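Local structure of uncharacterized protein (Corynebacterium diphtheriae NCTC 13129, 3B4Q) at residues E30-A33 against N38-E41. The protein is of unknown function but contains a domain related to the C-terminal region of the resuscitation-promoting factor Rpf1. Residues are numbered along the deposited sequence; the frame is centred on the assembly and turned at random. Where two conformers were deposited one is given.
Sequences EYAA and NTEE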
loop_
_atom_site.group_PDB
_atom_site.type_symbol
_atom_site.label_atom_id
_atom_site.label_comp_id
_atom_site.label_asym_id
_atom_site.label_seq_id
_atom_site.Cartn_x
_atom_site.Cartn_y
_atom_site.Cartn_z
ATOM N N GLU A 30 6.101 2.768 10.210
ATOM C CA GLU A 30 6.739 2.715 11.538
ATOM C C GLU A 30 8.090 2.008 11.417
ATOM O O GLU A 30 9.148 2.528 11.888
ATOM C CB GLU A 30 5.859 1.925 12.525
ATOM C CG GLU A 30 4.548 2.625 12.982
ATOM C CD GLU A 30 3.618 1.724 13.830
ATOM O OE1 GLU A 30 3.711 0.450 13.801
ATOM O OE2 GLU A 30 2.779 2.309 14.543
ATOM N N TYR A 31 8.045 0.812 10.810
ATOM C CA TYR A 31 9.281 -0.006 10.674
ATOM C C TYR A 31 10.332 0.687 9.797
ATOM O O TYR A 31 11.552 0.740 10.119
ATOM C CB TYR A 31 8.974 -1.430 10.178
ATOM C CG TYR A 31 10.253 -2.218 10.072
ATOM C CD1 TYR A 31 10.991 -2.508 11.213
ATOM C CD2 TYR A 31 10.792 -2.556 8.836
ATOM C CE1 TYR A 31 12.217 -3.214 11.129
ATOM C CE2 TYR A 31 12.014 -3.262 8.747
ATOM C CZ TYR A 31 12.692 -3.585 9.896
ATOM O OH TYR A 31 13.913 -4.215 9.826
ATOM N N ALA A 32 9.888 1.263 8.689
ATOM C CA ALA A 32 10.819 1.972 7.787
ATOM C C ALA A 32 11.567 3.088 8.511
ATOM O O ALA A 32 12.778 3.304 8.277
ATOM C CB ALA A 32 10.061 2.565 6.585
ATOM N N ALA A 33 10.855 3.799 9.391
ATOM C CA ALA A 33 11.500 4.867 10.150
ATOM C C ALA A 33 12.542 4.303 11.114
ATOM O O ALA A 33 13.644 4.865 11.219
ATOM C CB ALA A 33 10.484 5.712 10.882
ATOM N N ASN A 38 13.332 2.622 2.948
ATOM C CA ASN A 38 12.522 3.542 2.160
ATOM C C ASN A 38 11.063 3.345 2.500
ATOM O O ASN A 38 10.515 2.263 2.252
ATOM C CB ASN A 38 12.729 3.310 0.661
ATOM C CG ASN A 38 12.031 4.380 -0.186
ATOM O OD1 ASN A 38 10.832 4.322 -0.408
ATOM N ND2 ASN A 38 12.797 5.375 -0.645
ATOM N N THR A 39 10.440 4.400 3.031
ATOM C CA THR A 39 9.055 4.340 3.523
ATOM C C THR A 39 8.052 3.983 2.435
ATOM O O THR A 39 7.181 3.125 2.631
ATOM C CB THR A 39 8.666 5.675 4.204
ATOM O OG1 THR A 39 9.559 5.889 5.312
ATOM C CG2 THR A 39 7.243 5.645 4.719
ATOM N N GLU A 40 8.146 4.664 1.295
ATOM C CA GLU A 40 7.182 4.432 0.229
ATOM C C GLU A 40 7.311 3.011 -0.307
ATOM O O GLU A 40 6.317 2.332 -0.538
ATOM C CB GLU A 40 7.323 5.514 -0.855
ATOM C CG GLU A 40 6.771 6.833 -0.341
ATOM C CD GLU A 40 6.491 7.825 -1.427
ATOM O OE1 GLU A 40 6.785 9.020 -1.199
ATOM O OE2 GLU A 40 5.975 7.437 -2.496
ATOM N N GLU A 41 8.537 2.546 -0.496
ATOM C CA GLU A 41 8.734 1.212 -1.037
ATOM C C GLU A 41 8.186 0.146 -0.057
ATOM O O GLU A 41 7.524 -0.825 -0.467
ATOM C CB GLU A 41 10.214 0.978 -1.309
ATOM C CG GLU A 41 10.532 -0.393 -1.745
ATOM C CD GLU A 41 11.970 -0.518 -2.222
ATOM O OE1 GLU A 41 12.566 0.517 -2.627
ATOM O OE2 GLU A 41 12.491 -1.659 -2.207
#
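Asn38 and Thr39 meet a single methyl of helix 19-35, that of Ala32, where the chain turns out of this helix into helix 39-56. Asn38 takes part with its backbone: its carbonyl carbon C lies 4.3 Å from Ala32 CB. CG of Asn38 lies anti to the backbone N (chi1 -173°), and the amide reaches forward over the first turn of the helix, where OD1 accepts from Glu41 N at 2.9 Å. The N-H approaches in the carbonyl plane, on a lone pair, in a nearly straight bond (162°) by which Asn38, at the N-cap position, caps the helix with its side chain. Thr39 is the first residue of helix 39-56. Its OG1 stands 3.6 Å from Ala32 CB, and its CA is almost as near that methyl, at 3.7 Å. Chi1 of -60° sets OG1 beside the backbone N and anti to the carbonyl carbon, which lets the hydroxyl oxygen rather than CG2 do the touching. The backbones come close here, with Ala32 CA and Thr39 CA 5.2 Å apart. CB of Glu40 points away from 30-33, and its OE2 accepts from the backbone N of Phe77. Beyond Glu41, Leu42 extends the packing, touched by the side chains of both Ala32 and Tyr31. The contact thus joins two consecutive helices of an all-helical domain by van der Waals packing of one buried methyl, while the one side-chain hydrogen bond within 38-41 caps the start of helix 39-56.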